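Local coordinates for protein glycinin A3B4 subunit (Glycine max, PDB 2D5F) that serves as a seed storage globulin of the 11S family in soybean, built from two cupin domains and assembling into hexamers, at residues R50-N55 against Y131-T136; I70-K75 against P140-S145; K75-F80 against I114-E119. All coordinates share one frame; numbering follows the deposited sequence.

Overall arrangement
All three contacts lie in the N-terminal of the two cupin domains. Contact 1 spans the inside of the barrel, from strand 46-52 of one sheet to strand 131-135 of the other, and holds a carbonate ion. Contact 2 pairs strands 67-73 and 141-147 and contact 3 pairs strands 75-80 and 107-118; they share Lys75. The centres of the three contacts are 9 to 10 Å apart. Arg50 N and Ala143 O, 2.8 Å apart, join contacts 1 and 2, and Tyr134 N and Ala77 O, 2.9 Å apart, join contacts 1 and 3. The side chain of Ala143, in contact 2, is about 4 Å from the ion; His58 also belongs to the pocket.

Contact 1. Residues R50-N55 against Y131-T136; sequences RTLNRN and YWTYNT. With CO3 (carbonate ion), chain E.
Arg50 and Tyr131 reach toward each other from opposite directions and meet at one oxygen of the carbonate ion. Arg50 NH2 gives a hydrogen bond to carbonate O2, 2.6 Å long with an N-H...O angle of 150°. The ion lies at the edge of the guanidinium, close to its plane. Tyr131 OH donates to the same O2 over 2.9 Å, and the ion again sits at the ring edge. The guanidinium and ring planes are turned 39° apart. Arg50 NH2 and Tyr131 OH are 2.8 Å apart, but the angle is poor and they are not bonded.

Thr133 holds a second oxygen. Its OG1 lies between the backbone N and the carbonyl carbon (chi1 62°) and donates to carbonate O1 over 2.5 Å. Leu52 crosses Thr133 at about a right angle and brings CD2 to 3.3 Å from Thr133 OG1. Farther along, one water joins the backbones: it accepts from Asn55 N at 2.7 Å and donates to Asn135 O at 2.6 Å. The Tyr134 ring lies beside Asn55, and its hydroxyl bonds to Leu244 N.

His58 ND1 also bonds the carbonate, and Gln67 takes Arg50 NH1. The ion probably came from the crystallisation liquor. Its site in the cupin barrel is a pocket lined by polar groups and by Leu52 and Ala143, where the positive arginine probably offsets the anion's charge.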
loop_
_atom_site.group_PDB
_atom_site.type_symbol
_atom_site.label_atom_id
_atom_site.label_comp_id
_atom_site.label_asym_id
_atom_site.label_seq_id
_atom_site.Cartn_x
_atom_site.Cartn_y
_atom_site.Cartn_z
ATOM N N ARG B 50 -30.951 13.166 14.442
ATOM C CA ARG B 50 -31.860 13.729 13.451
ATOM C C ARG B 50 -33.147 12.944 13.310
ATOM O O ARG B 50 -33.145 11.711 13.307
ATOM C CB ARG B 50 -31.164 13.823 12.092
ATOM C CG ARG B 50 -30.085 14.893 12.041
ATOM C CD ARG B 50 -29.067 14.633 10.938
ATOM N NE ARG B 50 -27.774 15.206 11.295
ATOM C CZ ARG B 50 -26.610 14.818 10.787
ATOM N NH1 ARG B 50 -25.491 15.405 11.184
ATOM N NH2 ARG B 50 -26.564 13.846 9.888
ATOM N N THR B 51 -34.251 13.670 13.201
ATOM C CA THR B 51 -35.548 13.038 13.045
ATOM C C THR B 51 -36.232 13.566 11.802
ATOM O O THR B 51 -36.404 14.771 11.638
ATOM C CB THR B 51 -36.458 13.297 14.261
ATOM O OG1 THR B 51 -35.863 12.722 15.430
ATOM C CG2 THR B 51 -37.828 12.663 14.042
ATOM N N LEU B 52 -36.589 12.652 10.910
ATOM C CA LEU B 52 -37.282 13.016 9.688
ATOM C C LEU B 52 -38.700 12.514 9.867
ATOM O O LEU B 52 -38.927 11.312 9.990
ATOM C CB LEU B 52 -36.659 12.330 8.469
ATOM C CG LEU B 52 -35.312 12.811 7.919
ATOM C CD1 LEU B 52 -34.270 12.865 9.022
ATOM C CD2 LEU B 52 -34.875 11.868 6.802
ATOM N N ASN B 53 -39.650 13.433 9.908
ATOM C CA ASN B 53 -41.041 13.045 10.051
ATOM C C ASN B 53 -41.527 12.485 8.717
ATOM O O ASN B 53 -40.778 12.457 7.738
ATOM C CB ASN B 53 -41.869 14.257 10.477
ATOM C CG ASN B 53 -41.597 14.665 11.915
ATOM O OD1 ASN B 53 -41.737 15.831 12.282
ATOM N ND2 ASN B 53 -41.220 13.697 12.741
ATOM N N ARG B 54 -42.774 12.025 8.691
ATOM C CA ARG B 54 -43.372 11.462 7.485
ATOM C C ARG B 54 -43.148 12.419 6.315
ATOM O O ARG B 54 -43.394 13.623 6.429
ATOM C CB ARG B 54 -44.869 11.230 7.711
ATOM C CG ARG B 54 -45.547 10.358 6.671
ATOM C CD ARG B 54 -46.851 9.802 7.224
ATOM N NE ARG B 54 -47.564 8.969 6.260
ATOM C CZ ARG B 54 -48.106 9.424 5.136
ATOM N NH1 ARG B 54 -48.017 10.711 4.825
ATOM N NH2 ARG B 54 -48.743 8.593 4.324
ATOM N N ASN B 55 -42.671 11.877 5.198
ATOM C CA ASN B 55 -42.391 12.672 4.005
ATOM C C ASN B 55 -41.305 13.715 4.271
ATOM O O ASN B 55 -41.169 14.684 3.523
ATOM C CB ASN B 55 -43.659 13.385 3.514
ATOM C CG ASN B 55 -44.653 12.443 2.852
ATOM O OD1 ASN B 55 -45.651 12.889 2.288
ATOM N ND2 ASN B 55 -44.390 11.142 2.919
ATOM N N TYR B 131 -24.969 15.402 0.636
ATOM C CA TYR B 131 -25.899 14.294 0.805
ATOM C C TYR B 131 -27.247 14.825 1.273
ATOM O O TYR B 131 -27.322 15.887 1.902
ATOM C CB TYR B 131 -25.388 13.276 1.832
ATOM C CG TYR B 131 -25.664 13.665 3.267
ATOM C CD1 TYR B 131 -24.898 14.640 3.905
ATOM C CD2 TYR B 131 -26.715 13.079 3.980
ATOM C CE1 TYR B 131 -25.169 15.022 5.218
ATOM C CE2 TYR B 131 -26.995 13.459 5.299
ATOM C CZ TYR B 131 -26.218 14.426 5.906
ATOM O OH TYR B 131 -26.469 14.793 7.203
ATOM N N TRP B 132 -28.301 14.077 0.947
ATOM C CA TRP B 132 -29.669 14.405 1.343
ATOM C C TRP B 132 -30.352 13.092 1.711
ATOM O O TRP B 132 -29.970 12.028 1.220
ATOM C CB TRP B 132 -30.437 15.080 0.199
ATOM C CG TRP B 132 -30.497 14.278 -1.069
ATOM C CD1 TRP B 132 -29.630 14.346 -2.124
ATOM C CD2 TRP B 132 -31.437 13.247 -1.390
ATOM N NE1 TRP B 132 -29.968 13.416 -3.078
ATOM C CE2 TRP B 132 -31.071 12.725 -2.654
ATOM C CE3 TRP B 132 -32.552 12.707 -0.732
ATOM C CZ2 TRP B 132 -31.782 11.688 -3.277
ATOM C CZ3 TRP B 132 -33.262 11.672 -1.354
ATOM C CH2 TRP B 132 -32.869 11.174 -2.612
ATOM N N THR B 133 -31.344 13.162 2.592
ATOM C CA THR B 133 -32.068 11.963 3.007
ATOM C C THR B 133 -33.570 12.223 2.997
ATOM O O THR B 133 -34.012 13.362 3.149
ATOM C CB THR B 133 -31.653 11.513 4.416
ATOM O OG1 THR B 133 -31.981 12.539 5.356
ATOM C CG2 THR B 133 -30.146 11.235 4.470
ATOM N N TYR B 134 -34.346 11.159 2.829
ATOM C CA TYR B 134 -35.794 11.269 2.768
ATOM C C TYR B 134 -36.452 10.074 3.443
ATOM O O TYR B 134 -36.009 8.938 3.282
ATOM C CB TYR B 134 -36.235 11.338 1.303
ATOM C CG TYR B 134 -37.729 11.273 1.098
ATOM C CD1 TYR B 134 -38.542 12.352 1.433
ATOM C CD2 TYR B 134 -38.332 10.127 0.577
ATOM C CE1 TYR B 134 -39.917 12.298 1.256
ATOM C CE2 TYR B 134 -39.713 10.062 0.395
ATOM C CZ TYR B 134 -40.497 11.152 0.739
ATOM O OH TYR B 134 -41.862 11.103 0.582
ATOM N N ASN B 135 -37.511 10.347 4.198
ATOM C CA ASN B 135 -38.258 9.315 4.901
ATOM C C ASN B 135 -39.232 8.694 3.906
ATOM O O ASN B 135 -40.099 9.381 3.369
ATOM C CB ASN B 135 -39.019 9.946 6.068
ATOM C CG ASN B 135 -39.694 8.925 6.951
ATOM O OD1 ASN B 135 -40.157 9.254 8.046
ATOM N ND2 ASN B 135 -39.759 7.680 6.486
ATOM N N THR B 136 -39.072 7.401 3.651
ATOM C CA THR B 136 -39.932 6.688 2.710
ATOM C C THR B 136 -41.020 5.875 3.410
ATOM O O THR B 136 -41.802 5.189 2.753
ATOM C CB THR B 136 -39.122 5.704 1.856
ATOM O OG1 THR B 136 -38.587 4.684 2.705
ATOM C CG2 THR B 136 -37.983 6.416 1.140
HETATM C C CO3 E . -29.715 12.593 8.186
HETATM O O1 CO3 E . -30.482 13.129 7.325
HETATM O O2 CO3 E . -28.564 13.108 8.404
HETATM O O3 CO3 E . -30.106 11.541 8.822
HETATM O O HOH W 1 -42.541 9.301 4.287
#

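Contact 2. Residues I70-K75 against P140-S145; sequences IVVQGK and PVVAIS
Val142 O is gripped by two successive backbone amides. Val72 N donates to Val142 O over 2.8 Å. Gln73 N adds a weak 3.2 Å bond to Val142 O. Two residues thus face one: a classic beta bulge, which shifts the register of the antiparallel pair. Val142 N answers with a bond to Gln73 O. On the Ile70 side of the bulge, Ile70 and Ile144 form a regular hydrogen-bonded pair with one bond each way.

At the bulge the Val72 side chain crosses that of Val142 at a slant. Val72 CG2 sits between its backbone N and carbonyl carbon (chi1 of CG1 -57°) and comes to 3.5 Å from Val142 CG1, a tight contact. Val72 CG2 also meets Ile144 CD1 at 3.8 Å. Gly74 follows the bulge; a CB there would clash with Pro140 O and would also collide with the carbonyl O of Gln73.

Strand 141-147 is bonded on its other side to strand 46-52, through Val141 with Leu52 and Ala143 with Arg50. Strand 67-73 is bonded to strand 121-125 through Val71 and Asp121. The pair is therefore interior to this cupin sheet, with Phe117 of strand 107-118 packed on Val71 and Val141.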
loop_
_atom_site.group_PDB
_atom_site.type_symbol
_atom_site.label_atom_id
_atom_site.label_comp_id
_atom_site.label_asym_id
_atom_site.label_seq_id
_atom_site.Cartn_x
_atom_site.Cartn_y
_atom_site.Cartn_z
ATOM N N ILE B 70 -26.111 5.959 12.547
ATOM C CA ILE B 70 -26.828 4.718 12.772
ATOM C C ILE B 70 -28.307 5.083 12.787
ATOM O O ILE B 70 -28.723 5.999 13.494
ATOM C CB ILE B 70 -26.444 4.017 14.101
ATOM C CG1 ILE B 70 -27.212 2.692 14.196
ATOM C CG2 ILE B 70 -26.737 4.912 15.296
ATOM C CD1 ILE B 70 -26.787 1.793 15.327
ATOM N N VAL B 71 -29.083 4.394 11.961
ATOM C CA VAL B 71 -30.515 4.631 11.878
ATOM C C VAL B 71 -31.146 3.773 12.951
ATOM O O VAL B 71 -31.081 2.549 12.875
ATOM C CB VAL B 71 -31.082 4.200 10.511
ATOM C CG1 VAL B 71 -32.566 4.499 10.449
ATOM C CG2 VAL B 71 -30.351 4.912 9.395
ATOM N N VAL B 72 -31.748 4.403 13.954
ATOM C CA VAL B 72 -32.364 3.649 15.032
ATOM C C VAL B 72 -33.874 3.474 14.880
ATOM O O VAL B 72 -34.491 2.769 15.670
ATOM C CB VAL B 72 -32.060 4.283 16.414
ATOM C CG1 VAL B 72 -30.544 4.380 16.617
ATOM C CG2 VAL B 72 -32.712 5.652 16.529
ATOM N N GLN B 73 -34.469 4.098 13.865
ATOM C CA GLN B 73 -35.910 3.966 13.655
ATOM C C GLN B 73 -36.357 4.404 12.267
ATOM O O GLN B 73 -35.917 5.437 11.758
ATOM C CB GLN B 73 -36.691 4.788 14.691
ATOM C CG GLN B 73 -38.200 4.528 14.667
ATOM C CD GLN B 73 -38.991 5.472 15.564
ATOM O OE1 GLN B 73 -39.524 6.489 15.109
ATOM N NE2 GLN B 73 -39.059 5.145 16.845
ATOM N N GLY B 74 -37.241 3.617 11.665
ATOM C CA GLY B 74 -37.763 3.961 10.355
ATOM C C GLY B 74 -36.979 3.481 9.152
ATOM O O GLY B 74 -36.068 2.653 9.261
ATOM N N LYS B 75 -37.349 4.010 7.988
ATOM C CA LYS B 75 -36.692 3.650 6.747
ATOM C C LYS B 75 -36.739 4.808 5.762
ATOM O O LYS B 75 -37.680 5.605 5.756
ATOM C CB LYS B 75 -37.360 2.414 6.138
ATOM C CG LYS B 75 -38.754 2.649 5.594
ATOM C CD LYS B 75 -39.339 1.343 5.065
ATOM C CE LYS B 75 -40.599 1.575 4.231
ATOM N NZ LYS B 75 -40.303 2.189 2.899
ATOM N N PRO B 140 -41.582 8.117 11.838
ATOM C CA PRO B 140 -40.452 9.016 11.612
ATOM C C PRO B 140 -39.112 8.295 11.608
ATOM O O PRO B 140 -38.946 7.262 12.251
ATOM C CB PRO B 140 -40.575 10.014 12.761
ATOM C CG PRO B 140 -41.158 9.179 13.858
ATOM C CD PRO B 140 -42.222 8.387 13.137
ATOM N N VAL B 141 -38.163 8.830 10.852
ATOM C CA VAL B 141 -36.837 8.244 10.809
ATOM C C VAL B 141 -36.019 8.930 11.886
ATOM O O VAL B 141 -35.989 10.161 11.960
ATOM C CB VAL B 141 -36.145 8.470 9.449
ATOM C CG1 VAL B 141 -34.649 8.182 9.570
ATOM C CG2 VAL B 141 -36.775 7.568 8.388
ATOM N N VAL B 142 -35.384 8.132 12.735
ATOM C CA VAL B 142 -34.537 8.667 13.789
ATOM C C VAL B 142 -33.121 8.126 13.575
ATOM O O VAL B 142 -32.909 6.913 13.517
ATOM C CB VAL B 142 -35.045 8.259 15.186
ATOM C CG1 VAL B 142 -34.118 8.809 16.252
ATOM C CG2 VAL B 142 -36.474 8.783 15.395
ATOM N N ALA B 143 -32.158 9.033 13.442
ATOM C CA ALA B 143 -30.773 8.636 13.223
ATOM C C ALA B 143 -29.824 9.381 14.152
ATOM O O ALA B 143 -30.052 10.546 14.490
ATOM C CB ALA B 143 -30.390 8.886 11.771
ATOM N N ILE B 144 -28.764 8.697 14.573
ATOM C CA ILE B 144 -27.766 9.300 15.452
ATOM C C ILE B 144 -26.445 9.378 14.701
ATOM O O ILE B 144 -25.876 8.358 14.310
ATOM C CB ILE B 144 -27.574 8.484 16.759
ATOM C CG1 ILE B 144 -28.726 8.763 17.737
ATOM C CG2 ILE B 144 -26.266 8.874 17.432
ATOM C CD1 ILE B 144 -30.073 8.275 17.271
ATOM N N SER B 145 -25.956 10.597 14.516
ATOM C CA SER B 145 -24.727 10.806 13.780
ATOM C C SER B 145 -23.505 11.168 14.609
ATOM O O SER B 145 -23.539 12.081 15.428
ATOM C CB SER B 145 -24.941 11.889 12.719
ATOM O OG SER B 145 -23.729 12.157 12.040
#

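Contact 3. Residues K75-F80 against I114-E119; sequences KGAIGF and IRHFNE
Strands 75-80 and 114-118 run antiparallel. The axes of these short segments come within 4.6 Å, with 146° between their directions. Gly76 and Phe117 are joined by two N-H...O bonds, one each way, with Phe117 N to Gly76 O at 2.9 Å. Ile78 and Arg115 do the same, with Ile78 N to Arg115 O at 2.8 Å. The non-hydrogen-bonded pair Ala77 with His116 lies between these two, and Lys75 with Asn118 lies outside them.

The Phe117 ring folds back over its own partner. With CG between the backbone N and the carbonyl carbon (chi1 60°), the ring turns one face to Gly76 CA and C. Gly76 CA is 3.9 Å from the Phe117 ring centroid, a CH-pi contact over the face. Ile78 CG2 touches Phe117 CD1 at 4.1 Å. An alanine in place of Phe117 would probably uncover the Gly76 backbone and open a gap beside Ile78 CG2.

Arg115 and Phe80 cross at about a right angle, planes 78° apart. Arg115 CD meets the ring edge, while Phe80 CD1 lies over one face of the guanidinium, 3.7 Å from Arg115 NE. On the other face of the sheet Ala77 CB meets Ile114 CG2 at 3.8 Å, and Asn118 OD1 lies 3.3 Å from Lys75 CB. Ile114 also packs on Pro463 of a second subunit, and His116 on Ser339 of a third.

The pairing satisfies the amides and carbonyls of Gly76 and Ile78. The Phe117 ring fits because Gly76 has no side chain; a CB there would strike Phe117 CZ. Arg115 NH2 bonds Met329 O, so with Phe80 alongside the buried charge probably keeps a fixed orientation.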
loop_
_atom_site.group_PDB
_atom_site.type_symbol
_atom_site.label_atom_id
_atom_site.label_comp_id
_atom_site.label_asym_id
_atom_site.label_seq_id
_atom_site.Cartn_x
_atom_site.Cartn_y
_atom_site.Cartn_z
ATOM N N LYS B 75 -37.349 4.010 7.988
ATOM C CA LYS B 75 -36.692 3.650 6.747
ATOM C C LYS B 75 -36.739 4.808 5.762
ATOM O O LYS B 75 -37.680 5.605 5.756
ATOM C CB LYS B 75 -37.360 2.414 6.138
ATOM C CG LYS B 75 -38.754 2.649 5.594
ATOM C CD LYS B 75 -39.339 1.343 5.065
ATOM C CE LYS B 75 -40.599 1.575 4.231
ATOM N NZ LYS B 75 -40.303 2.189 2.899
ATOM N N GLY B 76 -35.716 4.901 4.925
ATOM C CA GLY B 76 -35.670 5.973 3.959
ATOM C C GLY B 76 -34.618 5.757 2.898
ATOM O O GLY B 76 -34.144 4.639 2.669
ATOM N N ALA B 77 -34.243 6.844 2.247
ATOM C CA ALA B 77 -33.256 6.788 1.191
ATOM C C ALA B 77 -32.295 7.945 1.350
ATOM O O ALA B 77 -32.677 9.025 1.791
ATOM C CB ALA B 77 -33.946 6.868 -0.162
ATOM N N ILE B 78 -31.042 7.709 0.992
ATOM C CA ILE B 78 -30.027 8.738 1.067
ATOM C C ILE B 78 -29.361 8.816 -0.299
ATOM O O ILE B 78 -29.143 7.794 -0.953
ATOM C CB ILE B 78 -28.964 8.407 2.138
ATOM C CG1 ILE B 78 -27.856 9.469 2.116
ATOM C CG2 ILE B 78 -28.400 7.006 1.893
ATOM C CD1 ILE B 78 -26.861 9.362 3.270
ATOM N N GLY B 79 -29.058 10.031 -0.734
ATOM C CA GLY B 79 -28.406 10.208 -2.011
ATOM C C GLY B 79 -27.215 11.129 -1.852
ATOM O O GLY B 79 -27.290 12.118 -1.128
ATOM N N PHE B 80 -26.107 10.792 -2.506
ATOM C CA PHE B 80 -24.915 11.620 -2.438
ATOM C C PHE B 80 -24.644 12.247 -3.793
ATOM O O PHE B 80 -25.178 11.805 -4.811
ATOM C CB PHE B 80 -23.682 10.796 -2.064
ATOM C CG PHE B 80 -23.797 10.071 -0.760
ATOM C CD1 PHE B 80 -24.469 8.858 -0.683
ATOM C CD2 PHE B 80 -23.182 10.573 0.382
ATOM C CE1 PHE B 80 -24.519 8.154 0.508
ATOM C CE2 PHE B 80 -23.227 9.875 1.578
ATOM C CZ PHE B 80 -23.895 8.662 1.643
ATOM N N ILE B 114 -29.522 5.942 -5.834
ATOM C CA ILE B 114 -30.311 6.169 -4.633
ATOM C C ILE B 114 -30.084 4.957 -3.748
ATOM O O ILE B 114 -30.272 3.823 -4.184
ATOM C CB ILE B 114 -31.826 6.281 -4.941
ATOM C CG1 ILE B 114 -32.084 7.491 -5.843
ATOM C CG2 ILE B 114 -32.621 6.404 -3.643
ATOM C CD1 ILE B 114 -31.558 8.803 -5.282
ATOM N N ARG B 115 -29.662 5.194 -2.512
ATOM C CA ARG B 115 -29.406 4.101 -1.593
ATOM C C ARG B 115 -30.480 4.069 -0.518
ATOM O O ARG B 115 -30.826 5.098 0.060
ATOM C CB ARG B 115 -28.024 4.257 -0.951
ATOM C CG ARG B 115 -26.862 4.342 -1.951
ATOM C CD ARG B 115 -26.116 5.662 -1.785
ATOM N NE ARG B 115 -25.037 5.861 -2.755
ATOM C CZ ARG B 115 -23.848 5.268 -2.704
ATOM N NH1 ARG B 115 -22.943 5.522 -3.637
ATOM N NH2 ARG B 115 -23.560 4.428 -1.721
ATOM N N HIS B 116 -31.007 2.880 -0.258
ATOM C CA HIS B 116 -32.041 2.701 0.745
ATOM C C HIS B 116 -31.440 2.246 2.063
ATOM O O HIS B 116 -30.435 1.539 2.078
ATOM C CB HIS B 116 -33.054 1.663 0.260
ATOM C CG HIS B 116 -33.836 2.102 -0.937
ATOM N ND1 HIS B 116 -35.014 2.809 -0.836
ATOM C CD2 HIS B 116 -33.586 1.973 -2.262
ATOM C CE1 HIS B 116 -35.456 3.097 -2.047
ATOM N NE2 HIS B 116 -34.608 2.602 -2.929
ATOM N N PHE B 117 -32.054 2.661 3.166
ATOM C CA PHE B 117 -31.586 2.264 4.481
ATOM C C PHE B 117 -32.761 1.918 5.379
ATOM O O PHE B 117 -33.892 2.360 5.145
ATOM C CB PHE B 117 -30.741 3.370 5.136
ATOM C CG PHE B 117 -31.472 4.670 5.340
ATOM C CD1 PHE B 117 -31.292 5.731 4.454
ATOM C CD2 PHE B 117 -32.331 4.838 6.424
ATOM C CE1 PHE B 117 -31.956 6.942 4.645
ATOM C CE2 PHE B 117 -33.000 6.040 6.624
ATOM C CZ PHE B 117 -32.811 7.097 5.730
ATOM N N ASN B 118 -32.477 1.124 6.404
ATOM C CA ASN B 118 -33.477 0.696 7.369
ATOM C C ASN B 118 -32.872 0.790 8.762
ATOM O O ASN B 118 -31.655 0.949 8.912
ATOM C CB ASN B 118 -33.886 -0.755 7.100
ATOM C CG ASN B 118 -34.590 -0.924 5.775
ATOM O OD1 ASN B 118 -35.686 -0.407 5.577
ATOM N ND2 ASN B 118 -33.962 -1.649 4.855
ATOM N N GLU B 119 -33.723 0.694 9.778
ATOM C CA GLU B 119 -33.264 0.748 11.155
ATOM C C GLU B 119 -32.239 -0.358 11.354
ATOM O O GLU B 119 -32.426 -1.477 10.874
ATOM C CB GLU B 119 -34.445 0.569 12.113
ATOM C CG GLU B 119 -35.430 -0.513 11.696
ATOM C CD GLU B 119 -36.701 -0.503 12.537
ATOM O OE1 GLU B 119 -37.323 0.578 12.674
ATOM O OE2 GLU B 119 -37.079 -1.578 13.054
#